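Local coordinates for general stress protein 26 (PDB 3EC6), which is of unknown function but binds flavin-adenine dinucleotide and belongs to the pyridoxamine 5'-phosphate oxidase family, which suggests a flavin-dependent redox role in the stress response, at residues F40-R48 against P111-P120; I56-L66 against Y77-S85. All blocks are in the same frame, centred on the assembly; numbering follows the deposited sequence.

Contact 1: residues F40-R48 against P111-P120. With FAD (flavin-adenine dinucleotide), chain B.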
# COMPACT_ATOMS: atom_id res chain seq x y z
N PHE A 40 10.84 6.03 -16.69
CA PHE A 40 9.72 6.11 -15.74
C PHE A 40 8.90 4.83 -15.69
O PHE A 40 7.93 4.74 -14.94
CB PHE A 40 8.78 7.30 -16.08
CG PHE A 40 9.46 8.64 -15.91
CD1 PHE A 40 9.82 9.10 -14.64
CD2 PHE A 40 9.78 9.41 -17.03
CE1 PHE A 40 10.47 10.29 -14.48
CE2 PHE A 40 10.44 10.65 -16.88
CZ PHE A 40 10.77 11.08 -15.59
N VAL A 41 9.34 3.82 -16.42
CA VAL A 41 8.68 2.51 -16.40
C VAL A 41 9.21 1.69 -15.24
O VAL A 41 10.43 1.53 -15.10
CB VAL A 41 8.89 1.75 -17.75
CG1 VAL A 41 8.30 0.35 -17.66
CG2 VAL A 41 8.24 2.57 -18.92
N LEU A 42 8.31 1.18 -14.40
CA LEU A 42 8.77 0.49 -13.18
C LEU A 42 8.67 -1.02 -13.44
O LEU A 42 7.89 -1.49 -14.25
CB LEU A 42 7.89 0.82 -11.93
CG LEU A 42 7.92 2.32 -11.60
CD1 LEU A 42 7.01 2.56 -10.41
CD2 LEU A 42 9.32 2.79 -11.26
N TYR A 43 9.52 -1.77 -12.75
CA TYR A 43 9.50 -3.25 -12.88
C TYR A 43 9.65 -3.87 -11.50
O TYR A 43 10.39 -3.34 -10.66
CB TYR A 43 10.70 -3.75 -13.71
CG TYR A 43 10.68 -3.34 -15.19
CD1 TYR A 43 10.04 -4.16 -16.15
CD2 TYR A 43 11.24 -2.12 -15.60
CE1 TYR A 43 10.00 -3.79 -17.53
CE2 TYR A 43 11.17 -1.73 -16.95
CZ TYR A 43 10.57 -2.56 -17.89
OH TYR A 43 10.49 -2.20 -19.23
N VAL A 44 8.96 -4.97 -11.26
CA VAL A 44 9.10 -5.71 -10.00
C VAL A 44 9.40 -7.17 -10.39
O VAL A 44 8.76 -7.72 -11.29
CB VAL A 44 7.80 -5.68 -9.20
CG1 VAL A 44 7.88 -6.58 -7.97
CG2 VAL A 44 7.52 -4.22 -8.76
N ALA A 45 10.37 -7.77 -9.71
CA ALA A 45 10.72 -9.17 -9.92
C ALA A 45 9.89 -10.01 -8.99
O ALA A 45 9.80 -9.71 -7.77
CB ALA A 45 12.23 -9.34 -9.65
N THR A 46 9.27 -11.07 -9.52
CA THR A 46 8.45 -11.92 -8.67
C THR A 46 8.38 -13.34 -9.24
O THR A 46 8.92 -13.60 -10.35
CB THR A 46 7.05 -11.30 -8.37
OG1 THR A 46 6.48 -11.98 -7.25
CG2 THR A 46 6.12 -11.38 -9.58
N ASP A 47 7.68 -14.21 -8.52
CA ASP A 47 7.49 -15.58 -8.97
C ASP A 47 6.25 -15.60 -9.87
O ASP A 47 5.21 -14.93 -9.58
CB ASP A 47 7.24 -16.45 -7.72
CG ASP A 47 6.82 -17.87 -8.07
OD1 ASP A 47 7.68 -18.72 -8.30
OD2 ASP A 47 5.59 -18.14 -8.08
N ARG A 48 6.33 -16.36 -10.96
CA ARG A 48 5.21 -16.36 -11.92
C ARG A 48 3.90 -16.94 -11.40
O ARG A 48 2.84 -16.63 -11.96
CB ARG A 48 5.59 -17.01 -13.24
CG ARG A 48 5.66 -18.47 -13.18
CD ARG A 48 5.61 -19.02 -14.63
NE ARG A 48 6.87 -18.75 -15.33
CZ ARG A 48 7.01 -18.01 -16.44
NH1 ARG A 48 5.97 -17.40 -17.04
NH2 ARG A 48 8.22 -17.86 -16.95
N PRO A 111 13.22 -20.42 -14.09
CA PRO A 111 12.05 -20.28 -14.97
C PRO A 111 10.84 -19.60 -14.31
O PRO A 111 9.99 -19.05 -15.03
CB PRO A 111 11.69 -21.74 -15.35
CG PRO A 111 12.41 -22.56 -14.42
CD PRO A 111 13.61 -21.84 -13.95
N ASN A 112 10.78 -19.60 -12.97
CA ASN A 112 9.73 -18.91 -12.24
C ASN A 112 9.90 -17.39 -12.15
O ASN A 112 8.97 -16.71 -11.74
CB ASN A 112 9.58 -19.49 -10.83
CG ASN A 112 9.16 -20.97 -10.86
OD1 ASN A 112 8.28 -21.33 -11.68
ND2 ASN A 112 9.72 -21.79 -10.00
N TYR A 113 11.07 -16.87 -12.53
CA TYR A 113 11.32 -15.41 -12.42
C TYR A 113 10.65 -14.70 -13.60
O TYR A 113 10.95 -14.95 -14.77
CB TYR A 113 12.84 -15.23 -12.45
CG TYR A 113 13.41 -13.81 -12.52
CD1 TYR A 113 12.63 -12.68 -12.19
CD2 TYR A 113 14.78 -13.64 -12.88
CE1 TYR A 113 13.16 -11.44 -12.26
CE2 TYR A 113 15.35 -12.36 -12.93
CZ TYR A 113 14.50 -11.27 -12.61
OH TYR A 113 15.06 -10.01 -12.66
N VAL A 114 9.75 -13.80 -13.27
CA VAL A 114 9.21 -12.90 -14.31
C VAL A 114 9.26 -11.51 -13.73
O VAL A 114 9.44 -11.31 -12.51
CB VAL A 114 7.74 -13.23 -14.67
CG1 VAL A 114 7.67 -14.63 -15.29
CG2 VAL A 114 6.80 -13.14 -13.43
N LEU A 115 9.10 -10.54 -14.61
CA LEU A 115 8.97 -9.14 -14.18
C LEU A 115 7.53 -8.66 -14.38
O LEU A 115 6.90 -8.95 -15.40
CB LEU A 115 9.91 -8.22 -14.98
CG LEU A 115 11.41 -8.42 -14.73
CD1 LEU A 115 12.18 -7.70 -15.85
CD2 LEU A 115 11.81 -7.93 -13.35
N ILE A 116 7.03 -7.90 -13.40
CA ILE A 116 5.82 -7.12 -13.65
C ILE A 116 6.28 -5.74 -14.15
O ILE A 116 7.07 -5.07 -13.50
CB ILE A 116 5.06 -6.95 -12.37
CG1 ILE A 116 4.61 -8.30 -11.85
CG2 ILE A 116 3.88 -6.02 -12.64
CD1 ILE A 116 3.94 -8.20 -10.44
N LYS A 117 5.81 -5.35 -15.34
CA LYS A 117 6.17 -4.11 -16.00
C LYS A 117 5.03 -3.15 -15.77
O LYS A 117 3.87 -3.45 -16.06
CB LYS A 117 6.34 -4.36 -17.51
CG LYS A 117 6.50 -3.06 -18.27
CD LYS A 117 6.84 -3.37 -19.72
CE LYS A 117 6.90 -2.11 -20.57
NZ LYS A 117 7.13 -2.46 -22.00
N ILE A 118 5.30 -1.96 -15.25
CA ILE A 118 4.21 -1.01 -14.95
C ILE A 118 4.43 0.21 -15.83
O ILE A 118 5.43 0.95 -15.69
CB ILE A 118 4.24 -0.59 -13.46
CG1 ILE A 118 3.93 -1.78 -12.60
CG2 ILE A 118 3.14 0.48 -13.20
CD1 ILE A 118 4.42 -1.65 -11.23
N ASN A 119 3.52 0.39 -16.78
CA ASN A 119 3.59 1.52 -17.72
C ASN A 119 2.79 2.65 -17.13
O ASN A 119 1.58 2.55 -17.04
CB ASN A 119 2.99 1.16 -19.08
CG ASN A 119 3.97 0.42 -19.94
OD1 ASN A 119 3.92 -0.79 -20.04
ND2 ASN A 119 4.91 1.16 -20.52
N PRO A 120 3.47 3.71 -16.68
CA PRO A 120 2.73 4.71 -15.93
C PRO A 120 1.86 5.58 -16.87
O PRO A 120 2.27 5.92 -17.98
CB PRO A 120 3.83 5.60 -15.32
CG PRO A 120 4.95 5.53 -16.42
CD PRO A 120 4.90 4.08 -16.83
PA FAD B . 1.24 -14.82 -2.83
O1A FAD B . 0.89 -15.30 -4.23
O2A FAD B . 2.39 -15.58 -2.19
O5B FAD B . -0.00 -15.06 -1.78
C5B FAD B . 0.13 -14.48 -0.51
C4B FAD B . -1.07 -13.56 -0.41
O4B FAD B . -2.25 -14.38 -0.25
C3B FAD B . -0.93 -12.65 0.81
O3B FAD B . -0.51 -11.34 0.42
C2B FAD B . -2.30 -12.76 1.47
O2B FAD B . -3.16 -11.73 1.03
C1B FAD B . -2.86 -14.10 1.00
N9A FAD B . -2.54 -15.20 1.95
C8A FAD B . -1.46 -15.24 2.80
N7A FAD B . -1.51 -16.39 3.52
C5A FAD B . -2.59 -17.09 3.13
C6A FAD B . -3.08 -18.32 3.56
N6A FAD B . -2.60 -18.84 4.70
N1A FAD B . -4.24 -18.80 2.98
C2A FAD B . -4.90 -18.07 2.00
N3A FAD B . -4.40 -16.84 1.58
C4A FAD B . -3.25 -16.36 2.14
N1 FAD B . 8.07 -10.55 -3.17
C2 FAD B . 8.46 -10.62 -4.49
O2 FAD B . 8.03 -11.59 -5.12
N3 FAD B . 9.24 -9.64 -5.07
C4 FAD B . 9.69 -8.57 -4.32
O4 FAD B . 10.41 -7.68 -4.86
C4X FAD B . 9.36 -8.51 -2.95
N5 FAD B . 9.82 -7.44 -2.20
C5X FAD B . 9.48 -7.40 -0.85
C6 FAD B . 9.99 -6.32 -0.10
C7 FAD B . 9.62 -6.26 1.24
C7M FAD B . 10.17 -5.11 2.06
C8 FAD B . 8.79 -7.23 1.83
C8M FAD B . 8.35 -7.17 3.28
C9 FAD B . 8.25 -8.27 1.05
C9A FAD B . 8.62 -8.36 -0.30
N10 FAD B . 8.12 -9.40 -1.08
C10 FAD B . 8.52 -9.49 -2.41
C1' FAD B . 7.11 -10.39 -0.61
C2' FAD B . 5.66 -10.03 -0.98
O2' FAD B . 5.29 -8.76 -0.43
C3' FAD B . 4.74 -11.08 -0.36
O3' FAD B . 5.18 -12.36 -0.87
C4' FAD B . 3.28 -10.84 -0.72
O4' FAD B . 2.38 -11.67 0.08
C5' FAD B . 3.04 -11.13 -2.21
O5' FAD B . 1.66 -10.95 -2.49
P FAD B . 1.03 -12.05 -3.49
O1P FAD B . -0.49 -11.96 -3.51
O2P FAD B . 1.73 -12.10 -4.82
O3P FAD B . 1.52 -13.30 -2.61
O HOH W 1 5.78 3.11 -13.85
O HOH W 2 9.81 -3.81 -21.38
O HOH W 3 7.89 -21.59 -14.40
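Arg48 closes one end of this antiparallel strand pair by reaching across to Pro111, Asn112 and Val114. Its CB sits 3.8 Å from Val114 CG1, and CG passes near the backbone oxygen of Asn112, which also accepts from Arg48 N. The chain then bends at chi3 (72°), which brings the guanidinium back over the neighbouring strand. There NE and NH2 grip a single acceptor side-on: Pro111 O lies in the guanidinium plane, 3.1 Å from Arg48 NE and 2.9 Å from Arg48 NH2. The second bond runs nearly along the C=O axis, whereas NE approaches tilted from the carbonyl plane. Val114 CG1 covers one face of the group, touching CZ at 3.6 Å and lying close to NH1 and NH2 as well. NH2 has a further partner in Glu88, a salt bridge that probably fixes the rotation of the group.

From here the strands run through three hydrogen-bonded pairs, Thr46–Val114, Val44–Ile116 and Leu42–Ile118, within the antiparallel sheet of the FMN-binding split-barrel fold to which this family belongs. Strand 41-47 also carries the flavin. Ala45 O accepts from N3 of the FAD at 2.8 Å in an almost straight bond (175°), and Thr46 OG1, set opposite its backbone N (chi1 -163°), donates to O2 of the same ring system at 2.7 Å. That torsion leaves Thr46 CG2 to pack against Ile116 CD1.

On the other face of the sheet, Ala45 CB meets Tyr113 CE1 at 3.5 Å, while the hydroxyl of Tyr113 is bonded to Lys93 O. Farther along, the extended Lys117 chain lies beside the Tyr43 ring, its CG 3.7 Å from Tyr43 CE1, and one water bridges Lys117 NZ and Tyr43 OH.

Contact 2: residues I56-L66 against Y77-S85; sequences IENNPNVHVLL and YIEVEGLAS. With FAD (flavin-adenine dinucleotide), chain C.
Strands 61-66 and 77-85 run nearly antiparallel, their axes 4.6 Å apart, and are joined by paired backbone bonds at Val64–Val80 and Leu66–Ile78, with a weaker Gly82 N to Val62 O bond beside the straight Val62 N to Gly82 O. Glu79 and His63 form the polar centre of one face. His63 CG stands opposite its backbone N (chi1 -178°), which takes the ring diagonally across to Glu79, two residues from its register partner Glu81, and there NE2 donates to OE1 at 2.9 Å. The acceptor lies in the imidazole plane but is met on its anti side, 31° out of the carboxylate plane, and the two flat groups are turned 55° apart. Val80 O lies over one face of the imidazole.

The two strands form a beta hairpin whose Glu79 face looks toward the second subunit and a bound FAD. In the ribose of the adenosine half, O2B donates to Glu79 OE1 at 3.0 Å and O3B to Glu79 OE2 at 2.7 Å. OE1 is thus shared by His63 NE2 and O2B, and the histidine bond probably steadies the carboxylate that holds the two hydroxyls. Leu65 CD2 lies alongside the stem of the same side chain, 3.5 Å from Glu79 CG. Tyr77 belongs to the same pocket, its CE2 near the flavin methyl C8M, and its ring meets Phe32 of the second subunit edge-to-face.

The opposite face is apolar. Val64 and Val80 meet through their CB atoms, and at the helix-51-58 end both Ile56 CD1 and Val62 CG1 lie 3.7 Å from Ala84 CB. Between that helix and strand 61-66, Asn59 OD1 accepts from Asn61 N in an Asx turn.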
# COMPACT_ATOMS: atom_id res chain seq x y z
N ILE A 56 -3.25 -9.26 -11.84
CA ILE A 56 -2.94 -8.42 -13.03
C ILE A 56 -3.59 -9.08 -14.23
O ILE A 56 -4.18 -8.41 -15.05
CB ILE A 56 -1.41 -8.11 -13.18
CG1 ILE A 56 -0.96 -7.16 -12.05
CG2 ILE A 56 -1.01 -7.54 -14.58
CD1 ILE A 56 0.54 -7.02 -11.89
N GLU A 57 -3.49 -10.41 -14.32
CA GLU A 57 -4.23 -11.20 -15.33
C GLU A 57 -5.71 -10.85 -15.41
O GLU A 57 -6.32 -10.90 -16.50
CB GLU A 57 -4.08 -12.72 -15.09
CG GLU A 57 -2.73 -13.32 -15.43
CD GLU A 57 -2.55 -14.76 -14.92
OE1 GLU A 57 -3.54 -15.41 -14.56
OE2 GLU A 57 -1.41 -15.25 -14.91
N ASN A 58 -6.32 -10.52 -14.28
CA ASN A 58 -7.76 -10.20 -14.24
C ASN A 58 -8.16 -8.68 -14.37
O ASN A 58 -9.22 -8.29 -14.86
CB ASN A 58 -8.37 -10.89 -13.00
CG ASN A 58 -8.43 -12.43 -13.15
OD1 ASN A 58 -9.18 -12.95 -14.01
ND2 ASN A 58 -7.64 -13.15 -12.35
N ASN A 59 -7.24 -7.81 -14.00
CA ASN A 59 -7.48 -6.40 -14.10
C ASN A 59 -6.09 -5.81 -14.14
O ASN A 59 -5.34 -5.92 -13.19
CB ASN A 59 -8.24 -5.88 -12.84
CG ASN A 59 -8.53 -4.39 -12.89
OD1 ASN A 59 -7.77 -3.60 -13.47
ND2 ASN A 59 -9.57 -3.96 -12.19
N PRO A 60 -5.73 -5.14 -15.26
CA PRO A 60 -4.33 -4.71 -15.37
C PRO A 60 -3.97 -3.39 -14.64
O PRO A 60 -2.80 -3.00 -14.64
CB PRO A 60 -4.17 -4.47 -16.90
CG PRO A 60 -5.48 -4.04 -17.37
CD PRO A 60 -6.52 -4.84 -16.48
N ASN A 61 -4.97 -2.74 -14.05
CA ASN A 61 -4.74 -1.43 -13.40
C ASN A 61 -4.07 -1.62 -12.06
O ASN A 61 -4.54 -2.42 -11.25
CB ASN A 61 -6.06 -0.72 -13.16
CG ASN A 61 -6.74 -0.35 -14.44
OD1 ASN A 61 -7.60 -1.09 -14.93
ND2 ASN A 61 -6.36 0.76 -15.00
N VAL A 62 -2.95 -0.93 -11.88
CA VAL A 62 -2.20 -1.05 -10.61
C VAL A 62 -1.86 0.31 -10.08
O VAL A 62 -1.96 1.32 -10.76
CB VAL A 62 -0.87 -1.86 -10.80
CG1 VAL A 62 -1.20 -3.26 -11.32
CG2 VAL A 62 0.12 -1.13 -11.73
N HIS A 63 -1.49 0.34 -8.82
CA HIS A 63 -1.16 1.60 -8.14
C HIS A 63 0.13 1.33 -7.37
O HIS A 63 0.30 0.26 -6.79
CB HIS A 63 -2.31 1.96 -7.21
CG HIS A 63 -2.13 3.26 -6.50
ND1 HIS A 63 -1.40 3.34 -5.32
CD2 HIS A 63 -2.49 4.52 -6.82
CE1 HIS A 63 -1.38 4.60 -4.92
NE2 HIS A 63 -2.03 5.34 -5.81
N VAL A 64 1.06 2.28 -7.38
CA VAL A 64 2.34 2.17 -6.67
C VAL A 64 2.52 3.36 -5.75
O VAL A 64 2.29 4.47 -6.15
CB VAL A 64 3.51 2.11 -7.69
CG1 VAL A 64 4.86 2.15 -6.97
CG2 VAL A 64 3.42 0.86 -8.54
N LEU A 65 2.96 3.08 -4.52
CA LEU A 65 3.46 4.09 -3.58
C LEU A 65 4.93 3.81 -3.42
O LEU A 65 5.34 2.67 -3.14
CB LEU A 65 2.79 4.02 -2.18
CG LEU A 65 1.31 4.26 -2.18
CD1 LEU A 65 0.81 3.99 -0.77
CD2 LEU A 65 1.10 5.77 -2.47
N LEU A 66 5.77 4.82 -3.64
CA LEU A 66 7.25 4.58 -3.59
C LEU A 66 7.99 5.81 -3.11
O LEU A 66 7.69 6.92 -3.52
CB LEU A 66 7.77 4.20 -5.00
CG LEU A 66 9.26 3.90 -5.18
CD1 LEU A 66 9.60 2.58 -4.48
CD2 LEU A 66 9.54 3.76 -6.67
N TYR A 77 7.51 11.48 -1.68
CA TYR A 77 7.29 10.22 -2.35
C TYR A 77 6.44 10.39 -3.57
O TYR A 77 5.93 11.49 -3.84
CB TYR A 77 6.66 9.19 -1.41
CG TYR A 77 5.29 9.54 -0.89
CD1 TYR A 77 4.15 8.95 -1.42
CD2 TYR A 77 5.15 10.42 0.21
CE1 TYR A 77 2.87 9.29 -0.92
CE2 TYR A 77 3.90 10.76 0.73
CZ TYR A 77 2.77 10.15 0.16
OH TYR A 77 1.53 10.46 0.68
N ILE A 78 6.24 9.28 -4.28
CA ILE A 78 5.41 9.34 -5.50
C ILE A 78 4.27 8.32 -5.45
O ILE A 78 4.34 7.31 -4.72
CB ILE A 78 6.21 9.13 -6.81
CG1 ILE A 78 6.83 7.73 -6.85
CG2 ILE A 78 7.27 10.26 -7.04
CD1 ILE A 78 7.49 7.45 -8.23
N GLU A 79 3.24 8.60 -6.21
CA GLU A 79 2.17 7.63 -6.43
C GLU A 79 2.11 7.44 -7.92
O GLU A 79 2.19 8.41 -8.68
CB GLU A 79 0.80 8.23 -6.09
CG GLU A 79 0.49 8.43 -4.72
CD GLU A 79 -1.01 8.80 -4.62
OE1 GLU A 79 -1.87 8.17 -5.31
OE2 GLU A 79 -1.31 9.73 -3.86
N VAL A 80 1.99 6.20 -8.36
CA VAL A 80 1.97 5.91 -9.80
C VAL A 80 0.71 5.12 -10.10
O VAL A 80 0.40 4.17 -9.39
CB VAL A 80 3.20 5.07 -10.21
CG1 VAL A 80 3.13 4.70 -11.69
CG2 VAL A 80 4.54 5.75 -9.76
N GLU A 81 -0.04 5.57 -11.11
CA GLU A 81 -1.18 4.81 -11.67
C GLU A 81 -0.83 4.38 -13.08
O GLU A 81 -0.32 5.16 -13.88
CB GLU A 81 -2.44 5.69 -11.79
CG GLU A 81 -2.91 6.31 -10.48
CD GLU A 81 -3.96 7.39 -10.71
OE1 GLU A 81 -4.46 7.56 -11.85
OE2 GLU A 81 -4.28 8.10 -9.75
N GLY A 82 -1.06 3.11 -13.39
CA GLY A 82 -0.80 2.66 -14.77
C GLY A 82 -1.26 1.23 -14.94
O GLY A 82 -1.83 0.65 -14.02
N LEU A 83 -1.07 0.69 -16.14
CA LEU A 83 -1.39 -0.71 -16.46
C LEU A 83 -0.14 -1.57 -16.43
O LEU A 83 0.93 -1.16 -16.86
CB LEU A 83 -2.08 -0.80 -17.82
CG LEU A 83 -3.58 -0.51 -17.86
CD1 LEU A 83 -3.90 0.95 -17.53
CD2 LEU A 83 -4.16 -0.88 -19.22
N ALA A 84 -0.30 -2.77 -15.88
CA ALA A 84 0.76 -3.72 -15.74
C ALA A 84 0.64 -4.84 -16.77
O ALA A 84 -0.45 -5.18 -17.27
CB ALA A 84 0.69 -4.30 -14.32
N SER A 85 1.81 -5.36 -17.13
CA SER A 85 1.90 -6.58 -17.94
C SER A 85 3.07 -7.41 -17.43
O SER A 85 3.85 -6.97 -16.58
CB SER A 85 2.05 -6.20 -19.41
OG SER A 85 3.23 -5.45 -19.60
PA FAD C . -7.54 13.06 -1.38
O1A FAD C . -9.05 13.01 -1.22
O2A FAD C . -6.90 14.32 -0.82
O5B FAD C . -7.09 13.07 -2.96
C5B FAD C . -5.72 12.91 -3.23
C4B FAD C . -5.67 11.67 -4.10
O4B FAD C . -6.20 12.01 -5.40
C3B FAD C . -4.22 11.20 -4.26
O3B FAD C . -3.96 10.09 -3.41
C2B FAD C . -4.11 10.97 -5.76
O2B FAD C . -4.38 9.61 -6.07
C1B FAD C . -5.20 11.85 -6.39
N9A FAD C . -4.66 13.18 -6.76
C8A FAD C . -3.59 13.82 -6.18
N7A FAD C . -3.40 15.01 -6.80
C5A FAD C . -4.34 15.15 -7.76
C6A FAD C . -4.56 16.18 -8.67
N6A FAD C . -3.61 17.11 -8.86
N1A FAD C . -5.61 16.04 -9.57
C2A FAD C . -6.41 14.90 -9.56
N3A FAD C . -6.17 13.88 -8.64
C4A FAD C . -5.14 14.01 -7.76
N1 FAD C . -4.14 11.64 5.79
C2 FAD C . -5.20 11.53 6.67
O2 FAD C . -6.25 12.09 6.31
N3 FAD C . -5.11 10.80 7.83
C4 FAD C . -3.92 10.19 8.18
O4 FAD C . -3.84 9.52 9.25
C4X FAD C . -2.80 10.34 7.33
N5 FAD C . -1.60 9.74 7.69
C5X FAD C . -0.51 9.91 6.85
C6 FAD C . 0.70 9.31 7.25
C7 FAD C . 1.79 9.45 6.39
C7M FAD C . 3.09 8.82 6.81
C8 FAD C . 1.68 10.16 5.17
C8M FAD C . 2.84 10.31 4.20
C9 FAD C . 0.45 10.71 4.77
C9A FAD C . -0.66 10.59 5.63
N10 FAD C . -1.87 11.15 5.26
C10 FAD C . -2.95 11.04 6.14
C1' FAD C . -2.14 11.78 3.93
C2' FAD C . -2.78 10.83 2.91
O2' FAD C . -1.95 9.70 2.66
C3' FAD C . -2.91 11.60 1.59
O3' FAD C . -3.69 12.77 1.87
C4' FAD C . -3.59 10.75 0.51
O4' FAD C . -3.47 11.36 -0.81
C5' FAD C . -5.08 10.56 0.85
O5' FAD C . -5.69 9.82 -0.20
P FAD C . -7.16 10.34 -0.61
O1P FAD C . -7.62 9.69 -1.91
O2P FAD C . -8.13 10.31 0.54
O3P FAD C . -6.69 11.85 -0.85

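In the fold
The two contacts lie about 11 Å apart, centre to centre, in the same curled antiparallel sheet. Along the chain, segment 40-48 comes first and 111-120 last, with both segments of contact 2 between them; helix 51-58 follows strand 41-47 and leads into strand 61-66. Strands 77-87 and 113-126 are sheet neighbours and stitch the contacts together, probably through Lys117 N to Ser85 O and Asn119 N to Leu83 O, while Ile116 packs on Ile56 and Ile118 on Val62. Each contact serves a different FAD: 40-48 holds the flavin ring of one, 77-85 the adenosine ribose of the other, so both subunits contribute to each cofactor site.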